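Local structure of putative uronate isomerase (Thermotoga maritima, 4NAR) at residues E6-T11 / I232-Y237; V29-V34 / F139-A144; R270-I275 / E402-E407; I327-K332 / V389-M394. The protein may catalyse the racemisation of lactate, though its true substrate is uncertain. All coordinates share one frame; numbering follows the deposited sequence.

Overall arrangement
The four contacts illustrate how bonding follows place in a fold. Contacts 1 and 2 belong to one mixed sheet, contact 1 at the border strand 5-6, one of its two outermost, and contact 2 further in, where strands 31-36 and 144-150 meet; their centres lie about 27 Å apart. Contacts 3 and 4 belong to a separate parallel sheet, touching its two opposite borders near strands 409-412 and 392-393. Contact 4 is buried, whereas the other three are partly buried with exposed residues at their margins. Within each of contacts 1 and 2, backbone hydrogen bonds are supplemented by charge. Contact 3 relies on packing around a phenylalanine, and contact 4 combines two hydrogen bonds with a tyrosine wedged among aliphatic groups.

Contact 1: E6-T11 / I232-Y237; sequences EGDPLT and IPRALY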
# COMPACT_ATOMS: atom_id res chain seq x y z
N GLU A 6 23.26 -1.75 3.13
CA GLU A 6 22.88 -2.92 2.33
C GLU A 6 23.53 -4.22 2.85
O GLU A 6 24.65 -4.20 3.37
CB GLU A 6 23.22 -2.68 0.84
CG GLU A 6 22.29 -1.70 0.11
CD GLU A 6 22.88 -1.14 -1.19
OE1 GLU A 6 24.11 -1.28 -1.40
OE2 GLU A 6 22.11 -0.56 -2.00
N GLY A 7 22.83 -5.34 2.72
CA GLY A 7 23.36 -6.65 3.09
C GLY A 7 22.47 -7.76 2.55
O GLY A 7 21.36 -7.52 2.01
N ASP A 8 22.96 -8.99 2.67
CA ASP A 8 22.16 -10.17 2.34
C ASP A 8 22.61 -11.26 3.30
O ASP A 8 23.53 -12.02 2.99
CB ASP A 8 22.36 -10.58 0.88
CG ASP A 8 21.37 -11.67 0.42
OD1 ASP A 8 20.51 -12.14 1.21
OD2 ASP A 8 21.46 -12.05 -0.78
N PRO A 9 21.99 -11.31 4.50
CA PRO A 9 20.98 -10.31 4.89
C PRO A 9 21.58 -9.04 5.50
O PRO A 9 22.72 -9.07 5.98
CB PRO A 9 20.16 -11.06 5.95
CG PRO A 9 21.18 -12.00 6.60
CD PRO A 9 22.13 -12.40 5.48
N LEU A 10 20.83 -7.94 5.47
CA LEU A 10 21.22 -6.72 6.18
C LEU A 10 21.01 -6.99 7.67
O LEU A 10 19.94 -7.47 8.07
CB LEU A 10 20.37 -5.54 5.74
CG LEU A 10 20.48 -4.27 6.58
CD1 LEU A 10 21.87 -3.69 6.44
CD2 LEU A 10 19.41 -3.26 6.17
N THR A 11 22.03 -6.72 8.49
CA THR A 11 21.98 -7.13 9.90
C THR A 11 21.53 -6.03 10.85
O THR A 11 21.73 -4.84 10.57
CB THR A 11 23.34 -7.65 10.41
OG1 THR A 11 24.29 -6.57 10.46
CG2 THR A 11 23.85 -8.80 9.53
N ILE A 232 13.59 -11.14 5.16
CA ILE A 232 15.04 -10.97 5.03
C ILE A 232 15.31 -9.52 4.68
O ILE A 232 15.08 -9.10 3.54
CB ILE A 232 15.61 -11.86 3.89
CG1 ILE A 232 15.15 -13.31 4.06
CG2 ILE A 232 17.15 -11.81 3.87
CD1 ILE A 232 14.27 -13.78 2.93
N PRO A 233 15.77 -8.73 5.67
CA PRO A 233 16.13 -7.33 5.38
C PRO A 233 17.25 -7.29 4.34
O PRO A 233 18.16 -8.13 4.38
CB PRO A 233 16.64 -6.81 6.72
CG PRO A 233 16.01 -7.70 7.76
CD PRO A 233 15.89 -9.06 7.10
N ARG A 234 17.20 -6.33 3.42
CA ARG A 234 18.19 -6.27 2.35
C ARG A 234 18.80 -4.87 2.20
O ARG A 234 19.93 -4.73 1.70
CB ARG A 234 17.54 -6.70 1.04
CG ARG A 234 17.11 -8.18 1.04
CD ARG A 234 18.32 -9.15 1.14
NE ARG A 234 19.38 -8.73 0.22
CZ ARG A 234 19.45 -9.09 -1.06
NH1 ARG A 234 18.54 -9.92 -1.56
NH2 ARG A 234 20.42 -8.63 -1.85
N ALA A 235 18.07 -3.84 2.62
CA ALA A 235 18.57 -2.47 2.57
C ALA A 235 17.74 -1.51 3.40
O ALA A 235 16.52 -1.68 3.53
CB ALA A 235 18.63 -1.96 1.12
N LEU A 236 18.41 -0.51 3.96
CA LEU A 236 17.77 0.58 4.67
C LEU A 236 18.38 1.87 4.14
O LEU A 236 19.54 2.20 4.45
CB LEU A 236 18.03 0.45 6.18
CG LEU A 236 16.93 0.87 7.17
CD1 LEU A 236 17.53 1.52 8.43
CD2 LEU A 236 15.88 1.79 6.54
N TYR A 237 17.64 2.59 3.31
CA TYR A 237 18.15 3.83 2.74
C TYR A 237 17.68 5.02 3.57
O TYR A 237 16.49 5.37 3.57
CB TYR A 237 17.73 3.96 1.27
CG TYR A 237 18.28 2.86 0.40
CD1 TYR A 237 19.59 2.43 0.55
CD2 TYR A 237 17.48 2.23 -0.55
CE1 TYR A 237 20.11 1.40 -0.25
CE2 TYR A 237 17.99 1.20 -1.34
CZ TYR A 237 19.31 0.79 -1.19
OH TYR A 237 19.83 -0.22 -1.97
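Glu6 and Ala235 form an antiparallel non-hydrogen-bonded pair where strand 5-6 meets strand 231-240, and main-chain bonds extend the join into the following loop. Gly7 N donates to Arg234 O (3.1 Å), and Leu10 N donates to Pro233 O (2.9 Å). Among the polar side chains, Arg234 dominates. Bends at chi2 (-65°) and chi3 (-45°) fold it back, so that NE meets an in-plane lone pair of Gly7 O at 2.9 Å. The Asp8 carboxylate lies flat over the guanidinium, its CG 3.5 Å from CZ of Arg234 and the planes 6° apart; this long ion pair is purely electrostatic, and the guanidinium has its stronger salt bridge with Glu226. A leucine in place of Arg234 would probably leave the Gly7 carbonyl without this donor and both acids without their cation. Glu6 OE2 also meets Tyr237 OH edge-on to the ring, but at a separation too short to be trusted. Apolar contacts complete the join: Pro9 CB, beyond a cis peptide, touches Ile232 CG2 at 3.7 Å, and Leu10 CD2 touches Leu236 CB. With Arg234 and Ala235 forming a classic beta bulge opposite Val224, the chemistry implies that backbone bonds dock this edge while one bent arginine ties down the loop.

Contact 2: V29-V34 / F139-A144; sequences VKKVLV and FEDFDA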
# COMPACT_ATOMS: atom_id res chain seq x y z
N VAL A 29 16.92 16.70 20.81
CA VAL A 29 15.78 15.80 20.82
C VAL A 29 15.11 15.70 22.18
O VAL A 29 15.62 15.05 23.09
CB VAL A 29 16.15 14.38 20.35
CG1 VAL A 29 15.94 14.25 18.84
CG2 VAL A 29 17.58 14.04 20.75
N LYS A 30 13.97 16.37 22.31
CA LYS A 30 13.09 16.08 23.43
C LYS A 30 11.82 15.43 22.90
O LYS A 30 11.40 14.40 23.42
CB LYS A 30 12.81 17.32 24.30
CG LYS A 30 12.98 18.64 23.59
CD LYS A 30 13.00 19.83 24.56
CE LYS A 30 11.61 20.17 25.09
NZ LYS A 30 11.33 21.64 25.05
N LYS A 31 11.25 16.00 21.84
CA LYS A 31 10.01 15.51 21.21
C LYS A 31 10.28 14.98 19.79
O LYS A 31 10.77 15.71 18.92
CB LYS A 31 8.98 16.64 21.13
CG LYS A 31 7.88 16.61 22.18
CD LYS A 31 6.52 16.63 21.47
CE LYS A 31 5.48 17.49 22.18
NZ LYS A 31 4.20 17.51 21.38
N VAL A 32 9.93 13.71 19.56
CA VAL A 32 10.16 13.04 18.29
C VAL A 32 8.87 12.35 17.80
O VAL A 32 8.05 11.91 18.60
CB VAL A 32 11.30 12.00 18.46
CG1 VAL A 32 10.98 10.67 17.80
CG2 VAL A 32 12.63 12.57 17.98
N LEU A 33 8.69 12.27 16.48
CA LEU A 33 7.55 11.54 15.91
C LEU A 33 8.04 10.45 14.96
O LEU A 33 8.87 10.70 14.07
CB LEU A 33 6.60 12.49 15.16
CG LEU A 33 5.40 11.88 14.42
CD1 LEU A 33 4.45 11.17 15.38
CD2 LEU A 33 4.63 12.94 13.63
N VAL A 34 7.52 9.24 15.15
CA VAL A 34 7.81 8.14 14.25
C VAL A 34 6.55 7.71 13.51
O VAL A 34 5.60 7.21 14.12
CB VAL A 34 8.47 6.92 14.96
CG1 VAL A 34 8.69 5.76 13.97
CG2 VAL A 34 9.78 7.33 15.61
N PHE A 139 2.67 18.77 12.02
CA PHE A 139 2.98 20.19 12.18
C PHE A 139 3.08 20.67 13.62
O PHE A 139 3.15 21.88 13.86
CB PHE A 139 1.99 21.04 11.38
CG PHE A 139 1.78 20.51 9.99
CD1 PHE A 139 2.79 20.62 9.03
CD2 PHE A 139 0.61 19.84 9.66
CE1 PHE A 139 2.61 20.09 7.75
CE2 PHE A 139 0.42 19.31 8.39
CZ PHE A 139 1.43 19.43 7.43
N GLU A 140 3.09 19.73 14.55
CA GLU A 140 3.29 20.06 15.97
C GLU A 140 4.77 20.30 16.28
O GLU A 140 5.61 20.17 15.39
CB GLU A 140 2.70 18.97 16.85
CG GLU A 140 1.43 18.40 16.26
CD GLU A 140 0.35 18.19 17.29
OE1 GLU A 140 0.70 17.95 18.47
OE2 GLU A 140 -0.84 18.26 16.91
N ASP A 141 5.08 20.65 17.52
CA ASP A 141 6.45 20.99 17.90
C ASP A 141 7.40 19.79 17.99
O ASP A 141 7.92 19.48 19.06
CB ASP A 141 6.48 21.80 19.21
CG ASP A 141 5.74 21.08 20.36
OD1 ASP A 141 5.17 19.99 20.14
OD2 ASP A 141 5.74 21.62 21.50
N PHE A 142 7.64 19.10 16.87
CA PHE A 142 8.60 17.99 16.90
C PHE A 142 9.99 18.45 16.48
O PHE A 142 10.14 19.33 15.64
CB PHE A 142 8.14 16.81 16.04
CG PHE A 142 6.97 16.06 16.63
CD1 PHE A 142 7.13 15.31 17.80
CD2 PHE A 142 5.71 16.13 16.03
CE1 PHE A 142 6.05 14.64 18.37
CE2 PHE A 142 4.61 15.45 16.60
CZ PHE A 142 4.78 14.70 17.77
N ASP A 143 11.01 17.85 17.09
CA ASP A 143 12.38 18.17 16.73
C ASP A 143 12.83 17.32 15.54
O ASP A 143 13.69 17.73 14.76
CB ASP A 143 13.31 17.95 17.93
CG ASP A 143 13.04 18.91 19.07
OD1 ASP A 143 12.88 18.44 20.22
OD2 ASP A 143 12.99 20.14 18.80
N ALA A 144 12.24 16.14 15.42
CA ALA A 144 12.52 15.28 14.28
C ALA A 144 11.34 14.38 14.01
O ALA A 144 10.62 13.97 14.94
CB ALA A 144 13.79 14.45 14.50
O HOH W 1 1.62 16.05 20.88
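Lys31 and Leu33 take hold of Phe142 from opposite sides of its ring. Leu33 CB sits squarely over one face, 3.6 Å from the ring centroid in a CH-pi contact; on the other side Lys31 NZ makes an off-centre cation-pi approach, 5.0 Å from the same centroid. That ammonium is chiefly held by Asp141, whose OD1 receives it at 2.9 Å through the syn lone pair, and a water links Lys31 NZ to Glu140 OE1. Backbone bonds set these groups in place: Asp143 N donates to Lys31 O at 2.8 Å, and Leu33 N donates to Ala144 O at 3.0 Å. In Asp143, CG set beside the backbone N (chi1 -66°) swings the carboxylate back toward residues 30 and 31, where OD1 accepts Lys30 N at 3.1 Å on its anti side and, weakly, Lys31 N. Further out, an inverse gamma turn centred on Asp141 steers the loop toward strand 144-150, and Leu137 packs on Phe142. Strand 63-68 borders strand 31-36 on its other flank, bonding to Val32 through Glu63 and His65. The arrangement is that of neighbouring parallel strands in an alpha/beta sheet, joined where a loop delivers strand 144-150 to the side of strand 31-36.

Contact 3: R270-I275 / E402-E407; sequences RAVQVI and EDFMDE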
# COMPACT_ATOMS: atom_id res chain seq x y z
N ARG A 270 -4.07 -21.58 -13.87
CA ARG A 270 -4.52 -21.54 -12.48
C ARG A 270 -3.42 -20.98 -11.59
O ARG A 270 -2.26 -21.40 -11.66
CB ARG A 270 -4.90 -22.95 -11.99
CG ARG A 270 -6.38 -23.29 -12.08
CD ARG A 270 -6.63 -24.69 -12.64
NE ARG A 270 -5.96 -25.74 -11.87
CZ ARG A 270 -6.52 -26.42 -10.87
NH1 ARG A 270 -7.76 -26.16 -10.49
NH2 ARG A 270 -5.82 -27.36 -10.24
N ALA A 271 -3.78 -20.01 -10.75
CA ALA A 271 -2.87 -19.48 -9.75
C ALA A 271 -3.61 -19.39 -8.42
O ALA A 271 -4.68 -18.75 -8.34
CB ALA A 271 -2.33 -18.10 -10.16
N VAL A 272 -3.07 -20.03 -7.39
CA VAL A 272 -3.62 -19.87 -6.05
C VAL A 272 -2.72 -18.93 -5.27
O VAL A 272 -1.55 -19.24 -5.01
CB VAL A 272 -3.74 -21.21 -5.28
CG1 VAL A 272 -4.19 -20.97 -3.84
CG2 VAL A 272 -4.72 -22.15 -5.99
N GLN A 273 -3.26 -17.76 -4.93
CA GLN A 273 -2.55 -16.81 -4.09
C GLN A 273 -2.79 -17.15 -2.62
O GLN A 273 -3.88 -16.94 -2.08
CB GLN A 273 -2.98 -15.38 -4.42
CG GLN A 273 -2.42 -14.87 -5.76
CD GLN A 273 -0.96 -14.40 -5.66
OE1 GLN A 273 -0.21 -14.81 -4.76
NE2 GLN A 273 -0.56 -13.54 -6.60
N VAL A 274 -1.76 -17.69 -1.96
CA VAL A 274 -1.90 -18.15 -0.58
C VAL A 274 -1.72 -16.98 0.40
O VAL A 274 -0.60 -16.60 0.73
CB VAL A 274 -0.88 -19.28 -0.31
CG1 VAL A 274 -0.99 -19.78 1.13
CG2 VAL A 274 -1.05 -20.40 -1.33
N ILE A 275 -2.83 -16.41 0.88
CA ILE A 275 -2.79 -15.13 1.60
C ILE A 275 -2.56 -15.28 3.10
O ILE A 275 -3.24 -16.07 3.78
CB ILE A 275 -4.11 -14.31 1.39
CG1 ILE A 275 -4.44 -14.15 -0.10
CG2 ILE A 275 -4.01 -12.94 2.06
CD1 ILE A 275 -3.30 -13.62 -0.92
N GLU A 402 -1.41 -29.86 -3.31
CA GLU A 402 -1.17 -31.02 -4.18
C GLU A 402 -2.04 -31.00 -5.44
O GLU A 402 -1.69 -31.63 -6.44
CB GLU A 402 -1.36 -32.35 -3.43
CG GLU A 402 -0.28 -32.66 -2.40
CD GLU A 402 -0.42 -31.82 -1.13
OE1 GLU A 402 -1.55 -31.36 -0.84
OE2 GLU A 402 0.61 -31.61 -0.44
N ASP A 403 -3.16 -30.29 -5.38
CA ASP A 403 -4.02 -30.12 -6.55
C ASP A 403 -3.49 -29.07 -7.51
O ASP A 403 -4.09 -28.85 -8.56
CB ASP A 403 -5.45 -29.75 -6.13
CG ASP A 403 -6.12 -30.84 -5.28
OD1 ASP A 403 -5.80 -32.04 -5.46
OD2 ASP A 403 -6.96 -30.48 -4.42
N PHE A 404 -2.38 -28.41 -7.18
CA PHE A 404 -1.92 -27.31 -8.03
C PHE A 404 -0.46 -27.40 -8.48
O PHE A 404 0.23 -26.38 -8.56
CB PHE A 404 -2.21 -25.94 -7.39
CG PHE A 404 -3.68 -25.68 -7.18
CD1 PHE A 404 -4.44 -25.06 -8.17
CD2 PHE A 404 -4.32 -26.11 -6.03
CE1 PHE A 404 -5.81 -24.84 -7.99
CE2 PHE A 404 -5.69 -25.89 -5.85
CZ PHE A 404 -6.44 -25.25 -6.83
N MSE A 405 -0.02 -28.62 -8.82
CA MSE A 405 1.37 -28.83 -9.23
C MSE A 405 1.52 -29.19 -10.71
O MSE A 405 2.63 -29.43 -11.19
CB MSE A 405 2.02 -29.93 -8.40
CG MSE A 405 1.43 -30.08 -7.00
SE MSE A 405 2.79 -29.98 -5.60
CE MSE A 405 2.82 -28.04 -5.30
N ASP A 406 0.40 -29.22 -11.42
CA ASP A 406 0.39 -29.48 -12.86
C ASP A 406 1.16 -28.38 -13.60
O ASP A 406 1.44 -27.31 -13.04
CB ASP A 406 -1.05 -29.56 -13.34
CG ASP A 406 -2.04 -29.07 -12.30
OD1 ASP A 406 -2.48 -27.90 -12.40
OD2 ASP A 406 -2.36 -29.84 -11.36
N GLU A 407 1.51 -28.65 -14.86
CA GLU A 407 2.41 -27.75 -15.59
C GLU A 407 1.98 -26.27 -15.61
O GLU A 407 2.84 -25.39 -15.51
CB GLU A 407 2.66 -28.27 -17.00
CG GLU A 407 1.46 -28.21 -17.92
CD GLU A 407 1.67 -28.96 -19.21
OE1 GLU A 407 1.94 -30.18 -19.15
OE2 GLU A 407 1.56 -28.34 -20.29
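Arg270 and Phe404 bring the two backbones nearest each other, yet their CA atoms remain 7.7 Å apart, so the segments are joined through side chains. Residues 270-274 are extended as a strand, whereas residues 402-403 belong to a 3-10 segment that begins earlier in the chain. Their meeting shows how one aromatic ring can bridge such unlike elements. Phe404, its CG swung away from the carbonyl carbon (chi1 -62°), directs its ring at the strand. Val272 supplies the cushion: its CG2 methyl lies over the centre of one face, 3.5 Å from the ring centroid, as a CH-pi contact.

From the opposite side of the ring plane comes the guanidinium of Arg270, whose chain bends at chi2 and chi3 to get there. The two planes are 19° from parallel and displaced, so that Phe404 CE1 lies over the guanidinium near its rim, 3.4 Å from CZ of Arg270. At the guanidinium edge, Arg270 NH2 is 2.8 Å from Asp403 O, although the angle is too poor for a hydrogen bond. Asp406 OD1, 4.0 Å from Arg270 NH2 and beyond a salt bridge, may add a weaker attraction. Both residues turn to Ser409 instead: its OG bonds to Arg270 NE and to Asp406 OD1, a shared partner that positions the pair.

Strand 268-274 lies in the parallel sheet between strands 302-308 and 409-412. Val272 also touches Tyr307 and Trp411 on these two neighbours, and segment 402-407 belongs to the loop that leads into the border strand 409-412.

Contact 4: I327-K332 / V389-M394; sequences IGYHCK and VNLGYM
Tyr329 lies alongside Val389 and beneath Leu391, just where a Schellman motif, with Asn390 as its C-prime residue, ends helix 383-388. The loop between helices 318-327 and 332-341 thus docks against a helix terminus, an example of a helix C-terminus serving as a docking site for a loop. Tyr329 and Val389 point the same way, CG2 of the valine 3.9 Å from CD2 of the ring, while Val389 O approaches the ring edge in its plane. Leu391 instead crosses obliquely: its CD2 sits over one face, offset toward the rim and 3.4 Å from Tyr329 CD2, and its CD1 presses on Tyr329 CB. With CG anti to its carbonyl carbon (chi1 -69°), the tyrosine brings its ring alongside Val389 and under Leu391, and its hydroxyl goes on to bond His352 NE2. Were Tyr329 replaced by an alanine, a gap would probably open beside Val389 and Leu391, and His352 would lose its hydroxyl partner.

Two hydrogen bonds flank the ring. Tyr329 N donates to Val389 O at 2.8 Å. The same oxygen lies 3.7 Å from the CA of Gly328, which leaves the preceding helix with positive phi; a side chain there would point toward segment 389-394. His330 turns its ring to within 23° of the Asn390 amide plane, while its ND1 bonds to Glu369 OE2. The amide itself looks elsewhere: Asn390 ND2 donates to Tyr329 O over 2.9 Å, almost straight at 167°, with the acceptor lying in the amide plane.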
# COMPACT_ATOMS: atom_id res chain seq x y z
N ILE A 327 -21.51 -1.55 -6.02
CA ILE A 327 -21.04 -1.57 -7.39
C ILE A 327 -20.57 -2.98 -7.84
O ILE A 327 -20.76 -3.36 -9.00
CB ILE A 327 -19.94 -0.49 -7.64
CG1 ILE A 327 -19.72 -0.26 -9.14
CG2 ILE A 327 -18.62 -0.83 -6.89
CD1 ILE A 327 -18.54 0.64 -9.42
N GLY A 328 -19.96 -3.74 -6.93
CA GLY A 328 -19.43 -5.05 -7.28
C GLY A 328 -18.22 -4.96 -8.20
O GLY A 328 -17.77 -3.86 -8.59
N TYR A 329 -17.68 -6.11 -8.59
CA TYR A 329 -16.41 -6.14 -9.30
C TYR A 329 -16.56 -6.25 -10.81
O TYR A 329 -17.09 -7.23 -11.32
CB TYR A 329 -15.54 -7.27 -8.74
CG TYR A 329 -15.05 -6.99 -7.33
CD1 TYR A 329 -13.82 -6.35 -7.11
CD2 TYR A 329 -15.80 -7.37 -6.22
CE1 TYR A 329 -13.35 -6.10 -5.82
CE2 TYR A 329 -15.34 -7.13 -4.93
CZ TYR A 329 -14.11 -6.49 -4.73
OH TYR A 329 -13.64 -6.23 -3.46
N HIS A 330 -16.07 -5.24 -11.52
CA HIS A 330 -16.29 -5.11 -12.95
C HIS A 330 -15.09 -4.48 -13.65
O HIS A 330 -14.19 -3.96 -13.00
CB HIS A 330 -17.50 -4.22 -13.21
CG HIS A 330 -18.77 -4.72 -12.59
ND1 HIS A 330 -19.66 -5.53 -13.26
CD2 HIS A 330 -19.31 -4.51 -11.35
CE1 HIS A 330 -20.70 -5.80 -12.48
NE2 HIS A 330 -20.50 -5.20 -11.31
N CYS A 331 -15.10 -4.53 -14.99
CA CYS A 331 -14.02 -4.00 -15.81
C CYS A 331 -14.12 -2.47 -15.87
O CYS A 331 -15.13 -1.88 -15.47
CB CYS A 331 -14.07 -4.59 -17.23
SG CYS A 331 -15.50 -4.04 -18.25
N LYS A 332 -13.06 -1.86 -16.40
CA LYS A 332 -12.94 -0.41 -16.42
C LYS A 332 -14.08 0.27 -17.16
O LYS A 332 -14.61 1.29 -16.69
CB LYS A 332 -11.61 0.02 -17.03
CG LYS A 332 -11.22 1.45 -16.64
CD LYS A 332 -10.33 2.08 -17.69
CE LYS A 332 -9.11 1.23 -17.97
NZ LYS A 332 -8.00 2.04 -18.55
N VAL A 389 -21.30 -9.88 -5.62
CA VAL A 389 -20.35 -8.82 -5.97
C VAL A 389 -19.59 -9.18 -7.23
O VAL A 389 -18.54 -8.59 -7.54
CB VAL A 389 -19.36 -8.51 -4.80
CG1 VAL A 389 -20.14 -8.08 -3.56
CG2 VAL A 389 -18.43 -9.73 -4.49
N ASN A 390 -20.12 -10.17 -7.94
CA ASN A 390 -19.60 -10.55 -9.26
C ASN A 390 -18.23 -11.28 -9.24
O ASN A 390 -17.45 -11.23 -10.21
CB ASN A 390 -19.55 -9.34 -10.19
CG ASN A 390 -19.76 -9.71 -11.64
OD1 ASN A 390 -20.57 -10.60 -11.96
ND2 ASN A 390 -19.03 -9.03 -12.55
N LEU A 391 -17.96 -11.97 -8.14
CA LEU A 391 -16.73 -12.75 -8.00
C LEU A 391 -17.04 -14.26 -7.90
O LEU A 391 -18.16 -14.65 -7.54
CB LEU A 391 -15.97 -12.28 -6.76
CG LEU A 391 -14.72 -11.39 -6.95
CD1 LEU A 391 -14.76 -10.59 -8.23
CD2 LEU A 391 -14.47 -10.48 -5.72
N GLY A 392 -16.05 -15.10 -8.20
CA GLY A 392 -16.21 -16.54 -8.06
C GLY A 392 -16.05 -17.01 -6.63
O GLY A 392 -15.72 -16.22 -5.73
N TYR A 393 -16.27 -18.31 -6.39
CA TYR A 393 -16.15 -18.90 -5.05
C TYR A 393 -15.52 -20.29 -5.08
O TYR A 393 -15.77 -21.08 -5.99
CB TYR A 393 -17.53 -18.99 -4.37
CG TYR A 393 -17.52 -19.73 -3.04
CD1 TYR A 393 -17.79 -21.10 -2.96
CD2 TYR A 393 -17.24 -19.05 -1.85
CE1 TYR A 393 -17.77 -21.76 -1.74
CE2 TYR A 393 -17.23 -19.71 -0.62
CZ TYR A 393 -17.51 -21.06 -0.57
OH TYR A 393 -17.49 -21.70 0.64
N MSE A 394 -14.73 -20.59 -4.05
CA MSE A 394 -14.29 -21.96 -3.80
C MSE A 394 -14.27 -22.17 -2.30
O MSE A 394 -13.84 -21.29 -1.54
CB MSE A 394 -12.90 -22.26 -4.39
CG MSE A 394 -12.92 -22.79 -5.81
SE MSE A 394 -11.12 -23.25 -6.46
CE MSE A 394 -11.54 -23.40 -8.37